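Local atomic coordinates of elongation factor G (Thermus thermophilus, PDB entry 2DY1), a protein that binds GTP together with a magnesium ion and probably acts as a translational GTPase in the elongation phase of protein synthesis. Residues 388-391 and 392-396; 503-506 and 507-510; 512-515 and 516-520. All coordinates share one frame; numbering follows the deposited sequence.

Contact 1: 388-391 and 392-396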
loop_
_atom_site.group_PDB
_atom_site.type_symbol
_atom_site.label_atom_id
_atom_site.label_comp_id
_atom_site.label_asym_id
_atom_site.label_seq_id
_atom_site.Cartn_x
_atom_site.Cartn_y
_atom_site.Cartn_z
ATOM N N HIS A 388 -17.635 -7.236 12.014
ATOM C CA HIS A 388 -18.688 -7.441 13.002
ATOM C C HIS A 388 -18.136 -7.342 14.428
ATOM O O HIS A 388 -17.155 -8.000 14.753
ATOM C CB HIS A 388 -19.282 -8.842 12.852
ATOM C CG HIS A 388 -19.588 -9.229 11.441
ATOM N ND1 HIS A 388 -20.815 -8.997 10.856
ATOM C CD2 HIS A 388 -18.825 -9.825 10.494
ATOM C CE1 HIS A 388 -20.796 -9.436 9.610
ATOM N NE2 HIS A 388 -19.600 -9.943 9.365
ATOM N N PRO A 389 -18.723 -6.495 15.282
ATOM C CA PRO A 389 -18.181 -6.461 16.642
ATOM C C PRO A 389 -18.593 -7.789 17.280
ATOM O O PRO A 389 -19.680 -8.312 16.992
ATOM C CB PRO A 389 -18.901 -5.278 17.284
ATOM C CG PRO A 389 -20.219 -5.222 16.512
ATOM C CD PRO A 389 -19.771 -5.473 15.096
ATOM N N LYS A 390 -17.738 -8.335 18.137
ATOM C CA LYS A 390 -18.033 -9.627 18.764
ATOM C C LYS A 390 -19.256 -9.579 19.675
ATOM O O LYS A 390 -20.139 -10.459 19.605
ATOM C CB LYS A 390 -16.794 -10.114 19.527
ATOM C CG LYS A 390 -16.987 -11.452 20.258
ATOM C CD LYS A 390 -15.653 -11.965 20.796
ATOM C CE LYS A 390 -15.837 -13.090 21.833
ATOM N NZ LYS A 390 -14.520 -13.647 22.268
ATOM N N GLY A 391 -19.306 -8.560 20.523
ATOM C CA GLY A 391 -20.432 -8.417 21.425
ATOM C C GLY A 391 -20.736 -6.965 21.744
ATOM O O GLY A 391 -20.183 -6.034 21.158
ATOM N N ARG A 392 -21.630 -6.792 22.702
ATOM C CA ARG A 392 -22.093 -5.496 23.177
ATOM C C ARG A 392 -20.997 -4.475 23.488
ATOM O O ARG A 392 -21.045 -3.347 22.986
ATOM C CB ARG A 392 -22.967 -5.765 24.403
ATOM C CG ARG A 392 -23.397 -4.596 25.246
ATOM C CD ARG A 392 -23.943 -5.172 26.548
ATOM N NE ARG A 392 -24.349 -4.165 27.521
ATOM C CZ ARG A 392 -24.382 -4.384 28.832
ATOM N NH1 ARG A 392 -24.028 -5.568 29.308
ATOM N NH2 ARG A 392 -24.775 -3.429 29.663
ATOM N N THR A 393 -20.021 -4.856 24.311
ATOM C CA THR A 393 -18.925 -3.962 24.681
ATOM C C THR A 393 -18.179 -3.524 23.423
ATOM O O THR A 393 -17.807 -2.362 23.267
ATOM C CB THR A 393 -17.934 -4.671 25.648
ATOM O OG1 THR A 393 -18.562 -4.857 26.923
ATOM C CG2 THR A 393 -16.672 -3.848 25.848
ATOM N N ASP A 394 -17.963 -4.464 22.515
ATOM C CA ASP A 394 -17.249 -4.134 21.284
ATOM C C ASP A 394 -18.004 -3.167 20.373
ATOM O O ASP A 394 -17.399 -2.259 19.805
ATOM C CB ASP A 394 -16.909 -5.421 20.536
ATOM C CG ASP A 394 -16.211 -6.426 21.432
ATOM O OD1 ASP A 394 -15.105 -6.124 21.920
ATOM O OD2 ASP A 394 -16.783 -7.522 21.667
ATOM N N GLU A 395 -19.311 -3.344 20.231
ATOM C CA GLU A 395 -20.077 -2.448 19.372
ATOM C C GLU A 395 -19.998 -1.007 19.892
ATOM O O GLU A 395 -19.869 -0.075 19.110
ATOM C CB GLU A 395 -21.543 -2.893 19.283
ATOM C CG GLU A 395 -22.418 -1.936 18.462
ATOM C CD GLU A 395 -22.076 -1.929 16.975
ATOM O OE1 GLU A 395 -22.403 -2.914 16.280
ATOM O OE2 GLU A 395 -21.476 -0.938 16.500
ATOM N N ALA A 396 -20.039 -0.836 21.208
ATOM C CA ALA A 396 -19.988 0.501 21.798
ATOM C C ALA A 396 -18.635 1.183 21.630
ATOM O O ALA A 396 -18.544 2.413 21.589
ATOM C CB ALA A 396 -20.333 0.429 23.274
#
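P389 and G391 meet the first turn of a helix as the chain swings from the end of strand 383-389 straight into helix 392-408: G391 sits at the N-cap, and its carbonyl oxygen accepts the first i to i+4 bond, from E395 N to G391 O at 3.0 Å. D394, at the third position of the helix, answers in the other direction. Its CG lies beside the backbone N (chi1 -51°), which turns the carboxylate back toward the start of the helix, and OD2 takes the N-H of G391 at 3.0 Å through its anti lone pair. That bond is bent, with an N-H...O angle of 138°. The other oxygen, OD1, is bound by the backbone N of E446, so this buried carboxylate is held through both oxygens and ties the turn to the backbone at E446, just before strand 447-450; a short acidic side chain suits the place, where amides gather near a helix start. Replacing D394 with an alanine would probably leave the N-H of G391 and the amide of E446 each without its carboxylate oxygen, and the turn less firmly held. K390 runs alongside D394, its CB 3.4 Å from D394 OD2, but its extended chain carries NZ on to a salt bridge with E446. P389 packs on the helix from the strand side: its CB is 3.8 Å from D394 CB, while E395, bent at chi2 (68°), lies side by side with the ring and sets OE1 3.2 Å from P389 CG. Because G391 has no side chain to cap with, the pattern is the N3-to-N-cap half of a capping box, here at the strand-to-helix turn of domain III, whose strand order matches a ferredoxin-like fold.

Contact 2: 503-506 and 507-510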
loop_
_atom_site.group_PDB
_atom_site.type_symbol
_atom_site.label_atom_id
_atom_site.label_comp_id
_atom_site.label_asym_id
_atom_site.label_seq_id
_atom_site.Cartn_x
_atom_site.Cartn_y
_atom_site.Cartn_z
ATOM N N VAL A 503 -53.456 13.902 -19.119
ATOM C CA VAL A 503 -54.194 13.129 -18.113
ATOM C C VAL A 503 -53.468 13.096 -16.774
ATOM O O VAL A 503 -54.094 12.857 -15.742
ATOM C CB VAL A 503 -54.557 11.700 -18.602
ATOM C CG1 VAL A 503 -55.548 11.811 -19.789
ATOM C CG2 VAL A 503 -53.315 10.929 -19.029
ATOM N N ILE A 504 -52.150 13.278 -16.797
ATOM C CA ILE A 504 -51.367 13.433 -15.557
ATOM C C ILE A 504 -50.515 14.662 -15.859
ATOM O O ILE A 504 -49.817 14.718 -16.883
ATOM C CB ILE A 504 -50.378 12.269 -15.208
ATOM C CG1 ILE A 504 -51.123 10.975 -14.872
ATOM C CG2 ILE A 504 -49.546 12.690 -13.955
ATOM C CD1 ILE A 504 -50.209 9.748 -14.707
ATOM N N PRO A 505 -50.554 15.675 -14.982
ATOM C CA PRO A 505 -49.753 16.876 -15.230
ATOM C C PRO A 505 -48.266 16.567 -15.162
ATOM O O PRO A 505 -47.837 15.684 -14.407
ATOM C CB PRO A 505 -50.191 17.826 -14.113
ATOM C CG PRO A 505 -51.549 17.342 -13.745
ATOM C CD PRO A 505 -51.410 15.851 -13.799
ATOM N N SER A 506 -47.484 17.302 -15.943
ATOM C CA SER A 506 -46.041 17.099 -15.992
ATOM C C SER A 506 -45.378 17.300 -14.638
ATOM O O SER A 506 -44.307 16.757 -14.383
ATOM C CB SER A 506 -45.406 18.047 -17.017
ATOM O OG SER A 506 -45.638 19.399 -16.665
ATOM N N LYS A 507 -46.011 18.070 -13.761
ATOM C CA LYS A 507 -45.434 18.315 -12.443
ATOM C C LYS A 507 -45.326 17.056 -11.592
ATOM O O LYS A 507 -44.652 17.066 -10.566
ATOM C CB LYS A 507 -46.251 19.358 -11.680
ATOM C CG LYS A 507 -47.607 18.865 -11.241
ATOM C CD LYS A 507 -48.366 19.939 -10.488
ATOM C CE LYS A 507 -49.723 19.414 -10.050
ATOM N NZ LYS A 507 -50.541 20.463 -9.373
ATOM N N TYR A 508 -45.998 15.979 -11.987
ATOM C CA TYR A 508 -45.903 14.747 -11.211
ATOM C C TYR A 508 -44.905 13.756 -11.800
ATOM O O TYR A 508 -44.717 12.671 -11.253
ATOM C CB TYR A 508 -47.267 14.064 -11.080
ATOM C CG TYR A 508 -48.218 14.791 -10.163
ATOM C CD1 TYR A 508 -47.820 15.178 -8.882
ATOM C CD2 TYR A 508 -49.516 15.082 -10.567
ATOM C CE1 TYR A 508 -48.701 15.840 -8.021
ATOM C CE2 TYR A 508 -50.404 15.747 -9.722
ATOM C CZ TYR A 508 -49.991 16.121 -8.449
ATOM O OH TYR A 508 -50.869 16.768 -7.607
ATOM N N GLN A 509 -44.252 14.125 -12.901
ATOM C CA GLN A 509 -43.299 13.211 -13.524
ATOM C C GLN A 509 -42.160 12.837 -12.578
ATOM O O GLN A 509 -41.781 11.676 -12.484
ATOM C CB GLN A 509 -42.713 13.806 -14.815
ATOM C CG GLN A 509 -41.843 12.813 -15.581
ATOM C CD GLN A 509 -41.205 13.390 -16.841
ATOM O OE1 GLN A 509 -41.788 14.239 -17.518
ATOM N NE2 GLN A 509 -40.006 12.906 -17.169
ATOM N N GLU A 510 -41.612 13.820 -11.874
ATOM C CA GLU A 510 -40.514 13.544 -10.946
ATOM C C GLU A 510 -40.942 12.573 -9.836
ATOM O O GLU A 510 -40.207 11.646 -9.490
ATOM C CB GLU A 510 -40.011 14.857 -10.335
ATOM C CG GLU A 510 -38.806 14.705 -9.420
ATOM C CD GLU A 510 -38.559 15.939 -8.567
ATOM O OE1 GLU A 510 -37.479 16.024 -7.943
ATOM O OE2 GLU A 510 -39.446 16.818 -8.513
HETATM O O HOH W 1 -41.983 16.675 -12.379
#
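I504 and P505 receive the side chain of Y508 as the chain rounds into helix 509-520. Starting at the root, Y508 CB rests 3.9 Å from I504 CG2, the two side chains crossing at about a right angle. CG is placed beside the backbone N (chi1 -72°), which lays the ring alongside the proline; CD2 then comes 3.8 Å from P505 CD, with both P505 CD and I504 CG2 at the ring edge, near its plane. Over one face runs the extended chain of K507, whose CG stands above the ring centre and whose CE passes 3.7 Å from Y508 CZ. At the tip, Y508 OH lies 4.1 Å from K507 NZ. The ring also meets that of F552 on helix 549-566, so a large flat residue suits this buried place, edged by aliphatic carbons and covered on one face by the lysine's methylene chain. The backbone turns tightly here. P505 O accepts Y508 N at 3.1 Å and S506 O accepts Q509 N at 3.0 Å, each donor standing above the carbonyl plane. S506 O is gripped a second time by a water, which in turn accepts E510 N at 2.9 Å and so bridges the two where a direct i to i+4 bond would otherwise run. Proline fits the first position, since it offers its carbonyl but needs no N-H. The successive i to i+3 bonds form two overlapping type I turns, leading from loop into helix 509-520 of domain IV.

Contact 3: 512-515 and 516-520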
loop_
_atom_site.group_PDB
_atom_site.type_symbol
_atom_site.label_atom_id
_atom_site.label_comp_id
_atom_site.label_asym_id
_atom_site.label_seq_id
_atom_site.Cartn_x
_atom_site.Cartn_y
_atom_site.Cartn_z
ATOM N N ILE A 512 -43.348 10.371 -9.923
ATOM C CA ILE A 512 -43.614 9.064 -10.480
ATOM C C ILE A 512 -42.293 8.336 -10.688
ATOM O O ILE A 512 -42.158 7.179 -10.288
ATOM C CB ILE A 512 -44.432 9.203 -11.791
ATOM C CG1 ILE A 512 -45.856 9.673 -11.423
ATOM C CG2 ILE A 512 -44.495 7.872 -12.562
ATOM C CD1 ILE A 512 -46.714 10.129 -12.598
ATOM N N GLU A 513 -41.314 8.996 -11.293
ATOM C CA GLU A 513 -40.028 8.334 -11.483
ATOM C C GLU A 513 -39.427 7.948 -10.133
ATOM O O GLU A 513 -38.844 6.874 -9.995
ATOM C CB GLU A 513 -39.037 9.217 -12.255
ATOM C CG GLU A 513 -37.729 8.476 -12.526
ATOM C CD GLU A 513 -36.847 9.118 -13.587
ATOM O OE1 GLU A 513 -37.059 10.300 -13.930
ATOM O OE2 GLU A 513 -35.923 8.425 -14.067
ATOM N N GLU A 514 -39.568 8.818 -9.138
ATOM C CA GLU A 514 -39.046 8.522 -7.796
ATOM C C GLU A 514 -39.634 7.227 -7.252
ATOM O O GLU A 514 -38.921 6.392 -6.705
ATOM C CB GLU A 514 -39.391 9.647 -6.816
ATOM C CG GLU A 514 -38.523 10.882 -6.879
ATOM C CD GLU A 514 -38.973 11.934 -5.871
ATOM O OE1 GLU A 514 -39.234 11.565 -4.700
ATOM O OE2 GLU A 514 -39.063 13.124 -6.246
ATOM N N GLY A 515 -40.952 7.076 -7.382
ATOM C CA GLY A 515 -41.623 5.881 -6.900
ATOM C C GLY A 515 -41.169 4.610 -7.592
ATOM O O GLY A 515 -41.089 3.546 -6.986
ATOM N N ILE A 516 -40.899 4.706 -8.887
ATOM C CA ILE A 516 -40.423 3.545 -9.623
ATOM C C ILE A 516 -39.017 3.210 -9.152
ATOM O O ILE A 516 -38.706 2.047 -8.898
ATOM C CB ILE A 516 -40.412 3.811 -11.163
ATOM C CG1 ILE A 516 -41.848 3.717 -11.697
ATOM C CG2 ILE A 516 -39.513 2.799 -11.866
ATOM C CD1 ILE A 516 -42.146 4.691 -12.830
ATOM N N LYS A 517 -38.167 4.227 -9.031
ATOM C CA LYS A 517 -36.803 3.976 -8.584
ATOM C C LYS A 517 -36.789 3.375 -7.176
ATOM O O LYS A 517 -36.013 2.464 -6.889
ATOM C CB LYS A 517 -35.973 5.258 -8.633
ATOM C CG LYS A 517 -35.574 5.688 -10.047
ATOM C CD LYS A 517 -34.770 6.984 -9.992
ATOM C CE LYS A 517 -34.204 7.361 -11.347
ATOM N NZ LYS A 517 -33.417 8.628 -11.276
ATOM N N GLU A 518 -37.668 3.860 -6.307
ATOM C CA GLU A 518 -37.724 3.342 -4.944
ATOM C C GLU A 518 -38.154 1.879 -4.895
ATOM O O GLU A 518 -37.563 1.079 -4.166
ATOM C CB GLU A 518 -38.640 4.233 -4.091
ATOM C CG GLU A 518 -38.095 5.665 -3.984
ATOM C CD GLU A 518 -39.059 6.659 -3.343
ATOM O OE1 GLU A 518 -40.274 6.375 -3.281
ATOM O OE2 GLU A 518 -38.593 7.738 -2.917
ATOM N N ALA A 519 -39.154 1.506 -5.689
ATOM C CA ALA A 519 -39.619 0.131 -5.698
ATOM C C ALA A 519 -38.580 -0.766 -6.354
ATOM O O ALA A 519 -38.494 -1.959 -6.051
ATOM C CB ALA A 519 -40.950 0.022 -6.451
ATOM N N ALA A 520 -37.782 -0.193 -7.249
ATOM C CA ALA A 520 -36.776 -0.984 -7.937
ATOM C C ALA A 520 -35.634 -1.381 -7.005
ATOM O O ALA A 520 -34.853 -2.270 -7.332
ATOM C CB ALA A 520 -36.240 -0.220 -9.154
#
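Helix 509-520 is the crossover helix of a beta-alpha-beta unit, and I512 and I516, one turn apart on it, meet on the flank turned to strands 494-497 and 533-541. I512 CG2 lies 4.0 Å from I516 CD1. I516 holds its CG1 beside the backbone N, but chi2 has drifted to 145°, well short of fully extended, a sign of slight strain in a buried packing; CD1 also leans to 3.6 Å from I512 O. Both isoleucines reach V537, with I512 also on W497 and I516 on F495, so branched aliphatic side chains fill the seam between helix and sheet. Beside them E513 crosses K517. The glutamate is extended with CG anti to N (chi1 -176°), and K517, equally extended, brings CE to 3.4 Å from E513 OE2 before NZ makes a long salt bridge of 3.8 Å to the same oxygen. Y493 OH is the stronger partner of E513 OE2, so the lysine would mostly add a diffuse attraction. E514 and E518 occupy another flank, where E514 OE1 and E518 OE2 stand 4.3 Å apart; this mutual repulsion may make either carboxylate a little easier to protonate. Both also touch Q553 of helix 549-566. The small A519 suits a helix lying close to its neighbour: it packs on S557, and its CB is 3.6 Å from the carbonyl oxygen of G515, a buried residue with no side chain to add bulk. Four backbone bonds run through the turn, the shortest being K517 N to E513 O and E518 N to E514 O, both 2.9 Å. Hydrophobic residues toward the sheet and charged ones on other flanks make this the amphipathic connecting helix of a beta-alpha-beta crossover, in domain IV with its S5-like fold.

In the fold
The three contacts follow one another along the chain. Contact 1 lies in domain III, at the junction of strand 383-389 with helix 392-408, and its centre is about 48 Å from that of contact 2 and about 36 Å from that of contact 3. Contacts 2 and 3 are neighbours in domain IV, their centres about 14 Å apart: one forms the entry to helix 509-520, the other its later turns, and I504 CG2 meets I512 CD1 at 4.1 Å to join them in one apolar seam against F552 of helix 549-566. All three are local helix geometry away from the GTP and magnesium sites, one in domain III and two in domain IV of this elongated, multidomain protein.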